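3-ketosteroid-delta4-5alpha-dehydrogenase (Rhodococcus jostii, PDB 4AT2) catalyses the FAD-dependent introduction of the Delta4 double bond into 5alpha-3-ketosteroids, a reaction of steroid catabolism. Local coordinates at residues A[37-42]-A[247-252]; A[44-49]-A[67-72]; A[222-227]-A[240-245]. All coordinates share one frame; numbering follows the deposited sequence. Where two conformers were deposited one is given.

Contact 1: residues A[37-42]-A[247-252]; sequences EWDYEA and EVAVRA
Residues Tyr40, Glu41 and Ala42 pair in parallel with Val250, Arg251 and Ala252, so that the short edge strand 40-42 borders strand 246-252 in a five-stranded mixed sheet. The axes of the two strand segments differ by only 16°. Two firm backbone bonds carry the ladder, Arg251 N to Tyr40 O at 2.9 Å and Ala42 N to Arg251 O at 3.0 Å; a weak third runs from Tyr40 N to Ala249 O.

Ahead of the strand, Asp39 grips both polar backbone atoms of Ala249. Its own N donates to Ala249 O, while its OD2 accepts from Ala249 N at 2.8 Å, on the anti side of the carboxylate and 23° out of its plane. The other oxygen, OD1, accepts a hydrogen bond from a water that also donates to Glu247 O.

The charged pair is Glu41 and Arg251. Arg251 NE lies 3.1 Å from Glu41 OE1, which sits near the guanidinium plane, yet the carboxylate is approached from above its own plane. NH2 adds a weak bond to the same oxygen, making a one-oxygen salt bridge. With CG anti to the backbone N (chi1 -165°) and chi3 bent, Arg251 carries CD over the indole and NE to Glu41.

Apolar packing begins with a CH-pi contact: Arg251 CD stands 3.5 Å from the centroid of the Trp38 five-membered ring, over its face, and Arg251 CB covers the rim of the indole on that face. Ala249 CB reaches Trp38 CE3 at 3.6 Å. A serine in place of Trp38 would probably leave the Arg251 methylenes without their aromatic cover and its guanidinium freer to swing from Glu41. Beside the paired backbones, Tyr40, whose OH bonds Gln243, sets CD1 4.0 Å from Val250 CG2.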
loop_
_atom_site.group_PDB
_atom_site.type_symbol
_atom_site.label_atom_id
_atom_site.label_comp_id
_atom_site.label_asym_id
_atom_site.label_seq_id
_atom_site.Cartn_x
_atom_site.Cartn_y
_atom_site.Cartn_z
ATOM N N GLU A 37 -21.455 21.551 -30.409
ATOM C CA GLU A 37 -20.367 21.927 -31.306
ATOM C C GLU A 37 -19.010 21.638 -30.678
ATOM O O GLU A 37 -18.848 21.719 -29.457
ATOM C CB GLU A 37 -20.465 23.397 -31.740
ATOM C CG GLU A 37 -20.061 24.415 -30.682
ATOM C CD GLU A 37 -19.803 25.791 -31.271
ATOM O OE1 GLU A 37 -20.764 26.419 -31.764
ATOM O OE2 GLU A 37 -18.635 26.243 -31.240
ATOM N N TRP A 38 -18.047 21.293 -31.525
ATOM C CA TRP A 38 -16.682 21.042 -31.090
ATOM C C TRP A 38 -15.886 22.297 -31.265
ATOM O O TRP A 38 -15.820 22.846 -32.367
ATOM C CB TRP A 38 -16.077 19.908 -31.901
ATOM C CG TRP A 38 -16.776 18.583 -31.697
ATOM C CD1 TRP A 38 -17.683 17.955 -32.551
ATOM C CD2 TRP A 38 -16.637 17.670 -30.555
ATOM N NE1 TRP A 38 -18.099 16.751 -32.028
ATOM C CE2 TRP A 38 -17.513 16.522 -30.834
ATOM C CE3 TRP A 38 -15.908 17.688 -29.371
ATOM C CZ2 TRP A 38 -17.632 15.458 -29.954
ATOM C CZ3 TRP A 38 -16.037 16.606 -28.495
ATOM C CH2 TRP A 38 -16.875 15.516 -28.781
ATOM N N ASP A 39 -15.297 22.784 -30.179
ATOM C CA ASP A 39 -14.489 24.000 -30.231
ATOM C C ASP A 39 -13.167 23.776 -30.944
ATOM O O ASP A 39 -12.649 24.677 -31.612
ATOM C CB ASP A 39 -14.242 24.542 -28.825
ATOM C CG ASP A 39 -15.516 24.934 -28.140
ATOM O OD1 ASP A 39 -15.930 26.097 -28.307
ATOM O OD2 ASP A 39 -16.135 24.082 -27.480
ATOM N N TYR A 40 -12.626 22.570 -30.788
ATOM C CA TYR A 40 -11.376 22.178 -31.416
ATOM C C TYR A 40 -11.521 20.730 -31.859
ATOM O O TYR A 40 -12.337 19.988 -31.304
ATOM C CB TYR A 40 -10.189 22.292 -30.442
ATOM C CG TYR A 40 -9.962 23.665 -29.838
ATOM C CD1 TYR A 40 -10.589 24.027 -28.651
ATOM C CD2 TYR A 40 -9.102 24.589 -30.439
ATOM C CE1 TYR A 40 -10.395 25.277 -28.085
ATOM C CE2 TYR A 40 -8.893 25.847 -29.876
ATOM C CZ TYR A 40 -9.540 26.178 -28.695
ATOM O OH TYR A 40 -9.343 27.417 -28.107
ATOM N N GLU A 41 -10.735 20.337 -32.855
ATOM C CA GLU A 41 -10.705 18.951 -33.331
ATOM C C GLU A 41 -9.281 18.569 -33.717
ATOM O O GLU A 41 -8.532 19.392 -34.240
ATOM C CB GLU A 41 -11.619 18.745 -34.548
ATOM C CG GLU A 41 -13.086 19.081 -34.335
ATOM C CD GLU A 41 -13.909 18.943 -35.610
ATOM O OE1 GLU A 41 -13.924 17.834 -36.199
ATOM O OE2 GLU A 41 -14.539 19.944 -36.026
ATOM N N ALA A 42 -8.921 17.311 -33.463
ATOM C CA ALA A 42 -7.634 16.746 -33.864
ATOM C C ALA A 42 -7.787 15.242 -34.027
ATOM O O ALA A 42 -8.819 14.675 -33.666
ATOM C CB ALA A 42 -6.558 17.050 -32.825
ATOM N N GLU A 247 -16.533 26.595 -20.828
ATOM C CA GLU A 247 -16.488 25.187 -21.213
ATOM C C GLU A 247 -16.225 25.058 -22.706
ATOM O O GLU A 247 -16.858 25.744 -23.519
ATOM C CB GLU A 247 -17.790 24.463 -20.845
ATOM C CG GLU A 247 -17.831 23.032 -21.366
ATOM C CD GLU A 247 -19.026 22.234 -20.884
ATOM O OE1 GLU A 247 -19.229 22.147 -19.658
ATOM O OE2 GLU A 247 -19.745 21.673 -21.736
ATOM N N VAL A 248 -15.283 24.183 -23.058
ATOM C CA VAL A 248 -14.990 23.861 -24.451
ATOM C C VAL A 248 -15.023 22.343 -24.654
ATOM O O VAL A 248 -14.789 21.578 -23.711
ATOM C CB VAL A 248 -13.639 24.455 -24.922
ATOM C CG1 VAL A 248 -13.661 25.981 -24.861
ATOM C CG2 VAL A 248 -12.473 23.907 -24.097
ATOM N N ALA A 249 -15.329 21.907 -25.875
ATOM C CA ALA A 249 -15.251 20.474 -26.210
ATOM C C ALA A 249 -14.214 20.266 -27.304
ATOM O O ALA A 249 -14.164 21.023 -28.272
ATOM C CB ALA A 249 -16.615 19.951 -26.648
ATOM N N VAL A 250 -13.385 19.240 -27.147
ATOM C CA VAL A 250 -12.303 18.974 -28.088
ATOM C C VAL A 250 -12.467 17.564 -28.634
ATOM O O VAL A 250 -12.479 16.604 -27.863
ATOM C CB VAL A 250 -10.918 19.105 -27.406
ATOM C CG1 VAL A 250 -9.814 18.803 -28.403
ATOM C CG2 VAL A 250 -10.729 20.500 -26.804
ATOM N N ARG A 251 -12.593 17.445 -29.954
ATOM C CA ARG A 251 -12.825 16.157 -30.599
ATOM C C ARG A 251 -11.513 15.439 -30.886
ATOM O O ARG A 251 -10.552 16.064 -31.329
ATOM C CB ARG A 251 -13.604 16.328 -31.901
ATOM C CG ARG A 251 -14.175 15.011 -32.393
ATOM C CD ARG A 251 -15.330 15.215 -33.346
ATOM N NE ARG A 251 -14.885 15.327 -34.729
ATOM C CZ ARG A 251 -14.615 14.286 -35.518
ATOM N NH1 ARG A 251 -14.714 13.044 -35.048
ATOM N NH2 ARG A 251 -14.231 14.489 -36.773
ATOM N N ALA A 252 -11.485 14.134 -30.603
ATOM C CA ALA A 252 -10.320 13.284 -30.869
ATOM C C ALA A 252 -10.740 12.174 -31.821
ATOM O O ALA A 252 -11.372 11.197 -31.396
ATOM C CB ALA A 252 -9.774 12.694 -29.562
HETATM O O HOH W 1 -16.965 27.075 -26.045
#

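Contact 2: residues A[44-49]-A[67-72]; sequences VVVAGY and VLVLER. With FAD (flavin-adenine dinucleotide), chain D.
The ring of Tyr49 meets Val69 obliquely, its CG lying 3.6 Å from the CG1 methyl of Val69, and the side chains cross at about a right angle; the Trp76 ring also meets it, planes about 50° apart. The other flat groups serve the cofactor. The Glu71 carboxylate turns its two oxygens to the ribose hydroxyls O3B and O2B. Arg72 CB packs 3.4 Å from FAD C4A of the flat adenine, with the guanidinium edge merely turned towards N7A while Arg72 NH1 makes a salt bridge with Asp289. This is the beta-alpha-beta unit of a Rossmann-type dinucleotide-binding fold: strand 45-47, helix 51-62 and strand 67-70, with Gly48 in a sequence consistent with the GxGxxG motif.

The strands are parallel and in continuous register, as Val46 N to Leu68 O at 2.8 Å and Leu70 N to Val46 O at 2.7 Å document; Gly48 N to Leu70 O prolongs the ladder. Val44, Val46, Val67 and Val69 share one face, where Val67 and Val69 touch helix 51-62. On the other face Val45 CG1 packs 3.5 Å from Leu70 CD1; Val250 lies against both side chains, and Met223 and Val225 pack on Leu70 as well.

At the strand ends the ladder gives way to ligand binding. Gly48 brings its CA to 3.3 Å from FAD O4B: a CB there would clash with that oxygen and press on the carbonyl before it, at a phi of 107°. Glu71, bent at chi2 (56°), curls its carboxylate back towards Tyr49 and the sugar. Its OE2 accepts from FAD O2B and bonds Thr73 as well. OE1 holds two donors: FAD O3B at 2.7 Å and, nearly along the C-O axis, the Tyr49 backbone N at 2.9 Å.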
loop_
_atom_site.group_PDB
_atom_site.type_symbol
_atom_site.label_atom_id
_atom_site.label_comp_id
_atom_site.label_asym_id
_atom_site.label_seq_id
_atom_site.Cartn_x
_atom_site.Cartn_y
_atom_site.Cartn_z
ATOM N N VAL A 44 -5.290 13.104 -32.728
ATOM C CA VAL A 44 -4.784 12.688 -31.425
ATOM C C VAL A 44 -4.791 13.897 -30.505
ATOM O O VAL A 44 -4.176 14.925 -30.806
ATOM C CB VAL A 44 -3.375 12.059 -31.539
ATOM C CG1 VAL A 44 -2.798 11.763 -30.155
ATOM C CG2 VAL A 44 -3.445 10.776 -32.360
ATOM N N VAL A 45 -5.528 13.773 -29.401
ATOM C CA VAL A 45 -5.624 14.837 -28.406
ATOM C C VAL A 45 -4.824 14.404 -27.184
ATOM O O VAL A 45 -5.113 13.373 -26.581
ATOM C CB VAL A 45 -7.094 15.145 -28.045
ATOM C CG1 VAL A 45 -7.170 16.122 -26.874
ATOM C CG2 VAL A 45 -7.815 15.730 -29.260
ATOM N N VAL A 46 -3.795 15.184 -26.861
ATOM C CA VAL A 46 -2.909 14.879 -25.727
ATOM C C VAL A 46 -3.234 15.824 -24.583
ATOM O O VAL A 46 -3.074 17.045 -24.707
ATOM C CB VAL A 46 -1.422 15.031 -26.112
ATOM C CG1 VAL A 46 -0.517 14.718 -24.914
ATOM C CG2 VAL A 46 -1.089 14.136 -27.302
ATOM N N ALA A 47 -3.671 15.259 -23.465
ATOM C CA ALA A 47 -3.940 16.060 -22.274
ATOM C C ALA A 47 -2.687 16.126 -21.395
ATOM O O ALA A 47 -2.289 15.119 -20.796
ATOM C CB ALA A 47 -5.118 15.481 -21.504
ATOM N N GLY A 48 -2.065 17.300 -21.329
ATOM C CA GLY A 48 -0.867 17.484 -20.500
ATOM C C GLY A 48 0.409 17.594 -21.314
ATOM O O GLY A 48 0.744 16.689 -22.084
ATOM N N TYR A 49 1.125 18.704 -21.149
ATOM C CA TYR A 49 2.321 18.974 -21.945
ATOM C C TYR A 49 3.600 18.828 -21.112
ATOM O O TYR A 49 4.417 19.758 -21.023
ATOM C CB TYR A 49 2.229 20.380 -22.549
ATOM C CG TYR A 49 2.978 20.595 -23.848
ATOM C CD1 TYR A 49 4.004 19.729 -24.256
ATOM C CD2 TYR A 49 2.687 21.696 -24.653
ATOM C CE1 TYR A 49 4.689 19.940 -25.440
ATOM C CE2 TYR A 49 3.368 21.914 -25.837
ATOM C CZ TYR A 49 4.369 21.038 -26.223
ATOM O OH TYR A 49 5.054 21.255 -27.396
ATOM N N VAL A 67 -2.138 16.464 -34.427
ATOM C CA VAL A 67 -1.984 16.383 -32.964
ATOM C C VAL A 67 -2.259 17.710 -32.269
ATOM O O VAL A 67 -1.720 18.754 -32.663
ATOM C CB VAL A 67 -0.553 15.931 -32.573
ATOM C CG1 VAL A 67 -0.433 15.740 -31.063
ATOM C CG2 VAL A 67 -0.188 14.634 -33.277
ATOM N N LEU A 68 -3.087 17.661 -31.228
ATOM C CA LEU A 68 -3.353 18.826 -30.392
ATOM C C LEU A 68 -3.080 18.506 -28.926
ATOM O O LEU A 68 -3.681 17.595 -28.370
ATOM C CB LEU A 68 -4.800 19.309 -30.577
ATOM C CG LEU A 68 -5.317 20.441 -29.679
ATOM C CD1 LEU A 68 -4.486 21.711 -29.867
ATOM C CD2 LEU A 68 -6.800 20.702 -29.950
ATOM N N VAL A 69 -2.171 19.270 -28.318
ATOM C CA VAL A 69 -1.859 19.128 -26.899
ATOM C C VAL A 69 -2.676 20.153 -26.126
ATOM O O VAL A 69 -2.735 21.313 -26.515
ATOM C CB VAL A 69 -0.353 19.350 -26.627
ATOM C CG1 VAL A 69 -0.033 19.148 -25.145
ATOM C CG2 VAL A 69 0.483 18.383 -27.448
ATOM N N LEU A 70 -3.307 19.710 -25.040
ATOM C CA LEU A 70 -4.087 20.591 -24.176
ATOM C C LEU A 70 -3.359 20.725 -22.840
ATOM O O LEU A 70 -3.160 19.734 -22.130
ATOM C CB LEU A 70 -5.476 19.992 -23.957
ATOM C CG LEU A 70 -6.268 19.568 -25.189
ATOM C CD1 LEU A 70 -7.540 18.900 -24.713
ATOM C CD2 LEU A 70 -6.605 20.771 -26.065
ATOM N N GLU A 71 -2.946 21.945 -22.504
ATOM C CA GLU A 71 -2.141 22.158 -21.303
ATOM C C GLU A 71 -2.858 23.101 -20.353
ATOM O O GLU A 71 -3.316 24.171 -20.765
ATOM C CB GLU A 71 -0.758 22.707 -21.683
ATOM C CG GLU A 71 0.061 23.293 -20.538
ATOM C CD GLU A 71 0.270 22.332 -19.382
ATOM O OE1 GLU A 71 0.454 21.112 -19.622
ATOM O OE2 GLU A 71 0.249 22.803 -18.219
ATOM N N ARG A 72 -2.946 22.701 -19.084
ATOM C CA ARG A 72 -3.714 23.443 -18.074
ATOM C C ARG A 72 -3.097 24.794 -17.705
ATOM O O ARG A 72 -3.815 25.777 -17.477
ATOM C CB ARG A 72 -3.868 22.567 -16.828
ATOM C CG ARG A 72 -4.493 23.237 -15.626
ATOM C CD ARG A 72 -4.665 22.187 -14.545
ATOM N NE ARG A 72 -5.281 22.731 -13.341
ATOM C CZ ARG A 72 -5.627 21.991 -12.291
ATOM N NH1 ARG A 72 -5.425 20.675 -12.303
ATOM N NH2 ARG A 72 -6.183 22.563 -11.235
HETATM P PA FAD D . 4.288 16.485 -15.899
HETATM O O1A FAD D . 5.647 16.574 -16.473
HETATM O O2A FAD D . 3.997 17.199 -14.647
HETATM O O5B FAD D . 3.250 16.968 -17.019
HETATM C C5B FAD D . 1.840 16.941 -16.777
HETATM C C4B FAD D . 1.208 18.183 -17.429
HETATM O O4B FAD D . -0.217 17.999 -17.288
HETATM C C3B FAD D . 1.577 19.442 -16.635
HETATM O O3B FAD D . 2.103 20.441 -17.544
HETATM C C2B FAD D . 0.253 19.875 -15.995
HETATM O O2B FAD D . 0.176 21.323 -15.903
HETATM C C1B FAD D . -0.771 19.318 -16.982
HETATM N N9A FAD D . -2.112 19.095 -16.399
HETATM C C8A FAD D . -2.438 18.727 -15.153
HETATM N N7A FAD D . -3.764 18.637 -15.080
HETATM C C5A FAD D . -4.276 18.936 -16.290
HETATM C C6A FAD D . -5.534 19.007 -16.790
HETATM N N6A FAD D . -6.565 18.726 -15.994
HETATM N N1A FAD D . -5.770 19.349 -18.069
HETATM C C2A FAD D . -4.712 19.631 -18.920
HETATM N N3A FAD D . -3.424 19.560 -18.397
HETATM C C4A FAD D . -3.243 19.216 -17.095
HETATM N N1 FAD D . 11.751 11.881 -11.979
HETATM C C2 FAD D . 12.747 11.300 -12.744
HETATM O O2 FAD D . 12.501 10.273 -13.362
HETATM N N3 FAD D . 14.019 11.885 -12.810
HETATM C C4 FAD D . 14.303 13.037 -12.074
HETATM O O4 FAD D . 15.439 13.516 -12.145
HETATM C C4X FAD D . 13.297 13.621 -11.295
HETATM N N5 FAD D . 13.543 14.726 -10.550
HETATM C C5X FAD D . 12.636 15.127 -9.638
HETATM C C6 FAD D . 12.972 16.099 -8.690
HETATM C C7 FAD D . 12.034 16.534 -7.751
HETATM C C7M FAD D . 12.429 17.516 -6.820
HETATM C C8 FAD D . 10.737 15.980 -7.747
HETATM C C8M FAD D . 9.739 16.378 -6.833
HETATM C C9 FAD D . 10.401 15.019 -8.703
HETATM C C9A FAD D . 11.351 14.572 -9.634
HETATM N N10 FAD D . 11.043 13.614 -10.542
HETATM C C10 FAD D . 12.027 13.044 -11.252
HETATM C "C1'" FAD D . 9.644 13.217 -10.846
HETATM C "C2'" FAD D . 9.234 13.770 -12.219
HETATM O "O2'" FAD D . 9.516 15.171 -12.190
HETATM C "C3'" FAD D . 7.736 13.548 -12.482
HETATM O "O3'" FAD D . 7.268 12.308 -11.921
HETATM C "C4'" FAD D . 7.469 13.567 -13.995
HETATM O "O4'" FAD D . 7.948 14.815 -14.519
HETATM C "C5'" FAD D . 5.971 13.438 -14.282
HETATM O "O5'" FAD D . 5.785 13.377 -15.710
HETATM P P FAD D . 4.314 13.568 -16.340
HETATM O O1P FAD D . 3.395 12.554 -15.812
HETATM O O2P FAD D . 4.483 13.733 -17.822
HETATM O O3P FAD D . 3.820 14.942 -15.615
#

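Contact 3: residues A[222-227]-A[240-245]; sequences DMRVQT and VAKQYG. With FAD (flavin-adenine dinucleotide), chain D.
Arg224 and Lys242 form a hydrogen-bonded antiparallel pair in the hairpin of strands 223-230 and 236-243, whose segment axes run at 148°, and a classic beta bulge follows, since Gln226 N (2.8 Å) and Thr227 N (3.3 Å) both donate to Val240 O.

Among the side chains, Met223 bends at chi2 (-79°), which brings its CE 3.6 Å from Gln243 CD and its SD against Ala241 CB. The Gln243 amide that this methyl touches is satisfied elsewhere, OE1 by Tyr40 and NE2 by Glu220. Arg224 and Lys242 lie side by side, pointing the same way, with Arg224 NH2 packed 3.7 Å from Lys242 CD; the charged ends, Arg224 NH2 and Lys242 NZ, are 4.7 Å apart and would probably repel mildly, although both residues are exposed. At the open end of the hairpin, Asp222 OD2 accepts from Tyr244 N at 2.9 Å, met on the anti side and 30° out of the carboxylate plane. A water donating to the same oxygen accepts from Gly245 N, while Asp222 CB rests near Tyr244 CE1 of the ring.

Val225 pairs with Ala241 in a non-hydrogen-bonded position, so its own N and O turn outward from the hairpin, to the FAD adenine. Val225 N donates to FAD N1A at 2.9 Å, and FAD N6A donates to Val225 O at 3.2 Å. An acceptor at N1 beside an amino donor is the adenine pattern, which implies that this edge of the base is recognised through the backbone of Val225.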
loop_
_atom_site.group_PDB
_atom_site.type_symbol
_atom_site.label_atom_id
_atom_site.label_comp_id
_atom_site.label_asym_id
_atom_site.label_seq_id
_atom_site.Cartn_x
_atom_site.Cartn_y
_atom_site.Cartn_z
ATOM N N ASP A 222 -4.132 27.100 -20.914
ATOM C CA ASP A 222 -5.249 27.300 -19.988
ATOM C C ASP A 222 -6.362 26.269 -20.185
ATOM O O ASP A 222 -7.532 26.547 -19.914
ATOM C CB ASP A 222 -5.823 28.724 -20.089
ATOM C CG ASP A 222 -6.607 29.121 -18.848
ATOM O OD1 ASP A 222 -6.150 28.803 -17.733
ATOM O OD2 ASP A 222 -7.682 29.748 -18.982
ATOM N N MET A 223 -5.991 25.078 -20.661
ATOM C CA MET A 223 -6.936 24.003 -20.918
ATOM C C MET A 223 -6.983 23.074 -19.736
ATOM O O MET A 223 -6.125 22.197 -19.614
ATOM C CB MET A 223 -6.481 23.180 -22.120
ATOM C CG MET A 223 -6.937 23.712 -23.453
ATOM S SD MET A 223 -8.656 23.278 -23.796
ATOM C CE MET A 223 -8.715 23.859 -25.484
ATOM N N ARG A 224 -7.965 23.260 -18.860
ATOM C CA ARG A 224 -8.140 22.336 -17.758
ATOM C C ARG A 224 -9.105 21.226 -18.162
ATOM O O ARG A 224 -10.313 21.400 -18.120
ATOM C CB ARG A 224 -8.633 23.051 -16.502
ATOM C CG ARG A 224 -8.611 22.138 -15.275
ATOM C CD ARG A 224 -9.113 22.838 -14.028
ATOM N NE ARG A 224 -10.537 23.156 -14.124
ATOM C CZ ARG A 224 -11.209 23.872 -13.228
ATOM N NH1 ARG A 224 -10.590 24.353 -12.151
ATOM N NH2 ARG A 224 -12.501 24.108 -13.405
ATOM N N VAL A 225 -8.568 20.079 -18.559
ATOM C CA VAL A 225 -9.422 18.979 -18.987
ATOM C C VAL A 225 -10.214 18.475 -17.786
ATOM O O VAL A 225 -9.658 18.337 -16.701
ATOM C CB VAL A 225 -8.597 17.845 -19.647
ATOM C CG1 VAL A 225 -9.491 16.682 -20.061
ATOM C CG2 VAL A 225 -7.845 18.376 -20.853
ATOM N N GLN A 226 -11.506 18.209 -17.995
ATOM C CA GLN A 226 -12.432 17.882 -16.911
ATOM C C GLN A 226 -13.048 16.492 -17.012
ATOM O O GLN A 226 -13.194 15.805 -16.000
ATOM C CB GLN A 226 -13.573 18.901 -16.864
ATOM C CG GLN A 226 -13.165 20.297 -16.420
ATOM C CD GLN A 226 -14.233 21.320 -16.744
ATOM O OE1 GLN A 226 -14.468 22.259 -15.983
ATOM N NE2 GLN A 226 -14.893 21.138 -17.875
ATOM N N THR A 227 -13.471 16.097 -18.216
ATOM C CA THR A 227 -14.227 14.847 -18.412
ATOM C C THR A 227 -13.986 14.277 -19.811
ATOM O O THR A 227 -13.703 15.036 -20.740
ATOM C CB THR A 227 -15.760 15.053 -18.254
ATOM O OG1 THR A 227 -16.338 15.428 -19.507
ATOM C CG2 THR A 227 -16.106 16.129 -17.231
ATOM N N VAL A 240 -13.952 17.190 -22.553
ATOM C CA VAL A 240 -14.522 18.484 -22.174
ATOM C C VAL A 240 -13.512 19.159 -21.256
ATOM O O VAL A 240 -12.941 18.511 -20.373
ATOM C CB VAL A 240 -15.877 18.322 -21.445
ATOM C CG1 VAL A 240 -16.377 19.670 -20.927
ATOM C CG2 VAL A 240 -16.915 17.694 -22.366
ATOM N N ALA A 241 -13.280 20.454 -21.474
ATOM C CA ALA A 241 -12.338 21.216 -20.645
ATOM C C ALA A 241 -12.906 22.578 -20.277
ATOM O O ALA A 241 -13.873 23.035 -20.880
ATOM C CB ALA A 241 -11.006 21.394 -21.367
ATOM N N LYS A 242 -12.306 23.222 -19.286
ATOM C CA LYS A 242 -12.509 24.662 -19.092
ATOM C C LYS A 242 -11.287 25.408 -19.646
ATOM O O LYS A 242 -10.150 25.090 -19.289
ATOM C CB LYS A 242 -12.741 25.005 -17.611
ATOM C CG LYS A 242 -13.077 26.482 -17.360
ATOM C CD LYS A 242 -13.241 26.797 -15.877
ATOM C CE LYS A 242 -13.617 28.260 -15.664
ATOM N NZ LYS A 242 -13.750 28.613 -14.225
ATOM N N GLN A 243 -11.520 26.369 -20.543
ATOM C CA GLN A 243 -10.432 27.185 -21.087
ATOM C C GLN A 243 -10.870 28.631 -21.127
ATOM O O GLN A 243 -11.971 28.926 -21.599
ATOM C CB GLN A 243 -10.038 26.743 -22.500
ATOM C CG GLN A 243 -8.768 27.423 -23.014
ATOM C CD GLN A 243 -8.608 27.362 -24.525
ATOM O OE1 GLN A 243 -9.589 27.384 -25.280
ATOM N NE2 GLN A 243 -7.359 27.296 -24.978
ATOM N N TYR A 244 -9.996 29.515 -20.645
ATOM C CA TYR A 244 -10.290 30.951 -20.600
ATOM C C TYR A 244 -11.701 31.192 -20.075
ATOM O O TYR A 244 -12.487 31.944 -20.665
ATOM C CB TYR A 244 -10.046 31.614 -21.971
ATOM C CG TYR A 244 -8.626 31.383 -22.449
ATOM C CD1 TYR A 244 -7.545 31.660 -21.611
ATOM C CD2 TYR A 244 -8.366 30.864 -23.712
ATOM C CE1 TYR A 244 -6.236 31.432 -22.026
ATOM C CE2 TYR A 244 -7.062 30.636 -24.137
ATOM C CZ TYR A 244 -6.005 30.920 -23.286
ATOM O OH TYR A 244 -4.695 30.687 -23.678
ATOM N N GLY A 245 -12.011 30.528 -18.961
ATOM C CA GLY A 245 -13.259 30.786 -18.234
ATOM C C GLY A 245 -14.512 30.099 -18.740
ATOM O O GLY A 245 -15.553 30.182 -18.095
HETATM P PA FAD D . 4.288 16.485 -15.899
HETATM O O1A FAD D . 5.647 16.574 -16.473
HETATM O O2A FAD D . 3.997 17.199 -14.647
HETATM O O5B FAD D . 3.250 16.968 -17.019
HETATM C C5B FAD D . 1.840 16.941 -16.777
HETATM C C4B FAD D . 1.208 18.183 -17.429
HETATM O O4B FAD D . -0.217 17.999 -17.288
HETATM C C3B FAD D . 1.577 19.442 -16.635
HETATM O O3B FAD D . 2.103 20.441 -17.544
HETATM C C2B FAD D . 0.253 19.875 -15.995
HETATM O O2B FAD D . 0.176 21.323 -15.903
HETATM C C1B FAD D . -0.771 19.318 -16.982
HETATM N N9A FAD D . -2.112 19.095 -16.399
HETATM C C8A FAD D . -2.438 18.727 -15.153
HETATM N N7A FAD D . -3.764 18.637 -15.080
HETATM C C5A FAD D . -4.276 18.936 -16.290
HETATM C C6A FAD D . -5.534 19.007 -16.790
HETATM N N6A FAD D . -6.565 18.726 -15.994
HETATM N N1A FAD D . -5.770 19.349 -18.069
HETATM C C2A FAD D . -4.712 19.631 -18.920
HETATM N N3A FAD D . -3.424 19.560 -18.397
HETATM C C4A FAD D . -3.243 19.216 -17.095
HETATM N N1 FAD D . 11.751 11.881 -11.979
HETATM C C2 FAD D . 12.747 11.300 -12.744
HETATM O O2 FAD D . 12.501 10.273 -13.362
HETATM N N3 FAD D . 14.019 11.885 -12.810
HETATM C C4 FAD D . 14.303 13.037 -12.074
HETATM O O4 FAD D . 15.439 13.516 -12.145
HETATM C C4X FAD D . 13.297 13.621 -11.295
HETATM N N5 FAD D . 13.543 14.726 -10.550
HETATM C C5X FAD D . 12.636 15.127 -9.638
HETATM C C6 FAD D . 12.972 16.099 -8.690
HETATM C C7 FAD D . 12.034 16.534 -7.751
HETATM C C7M FAD D . 12.429 17.516 -6.820
HETATM C C8 FAD D . 10.737 15.980 -7.747
HETATM C C8M FAD D . 9.739 16.378 -6.833
HETATM C C9 FAD D . 10.401 15.019 -8.703
HETATM C C9A FAD D . 11.351 14.572 -9.634
HETATM N N10 FAD D . 11.043 13.614 -10.542
HETATM C C10 FAD D . 12.027 13.044 -11.252
HETATM C "C1'" FAD D . 9.644 13.217 -10.846
HETATM C "C2'" FAD D . 9.234 13.770 -12.219
HETATM O "O2'" FAD D . 9.516 15.171 -12.190
HETATM C "C3'" FAD D . 7.736 13.548 -12.482
HETATM O "O3'" FAD D . 7.268 12.308 -11.921
HETATM C "C4'" FAD D . 7.469 13.567 -13.995
HETATM O "O4'" FAD D . 7.948 14.815 -14.519
HETATM C "C5'" FAD D . 5.971 13.438 -14.282
HETATM O "O5'" FAD D . 5.785 13.377 -15.710
HETATM P P FAD D . 4.314 13.568 -16.340
HETATM O O1P FAD D . 3.395 12.554 -15.812
HETATM O O2P FAD D . 4.483 13.733 -17.822
HETATM O O3P FAD D . 3.820 14.942 -15.615
HETATM O O HOH W 2 -10.257 29.209 -17.268
#

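In the fold
The three contacts sit close together on one side of the chain's centre, their centres 11 to 12 Å apart. Contacts 1 and 3 belong to the same mixed sheet, where strands 236-243 and 246-252 are neighbours; contact 2 lies in the separate five-stranded parallel sheet. Along the chain, contact 2 closes before contact 3 opens, and both are nested inside the loop closed by contact 1. Strand 40-42 is followed, after a corner at Val44, by strand 45-47, linking the sheets, which pack through Val250 on Val45 and Leu70 on Met223. Contact 2 meets FAD at the ribose and along the adenine, contact 3 at its N1A/N6A edge, so both layers hold the adenosine half.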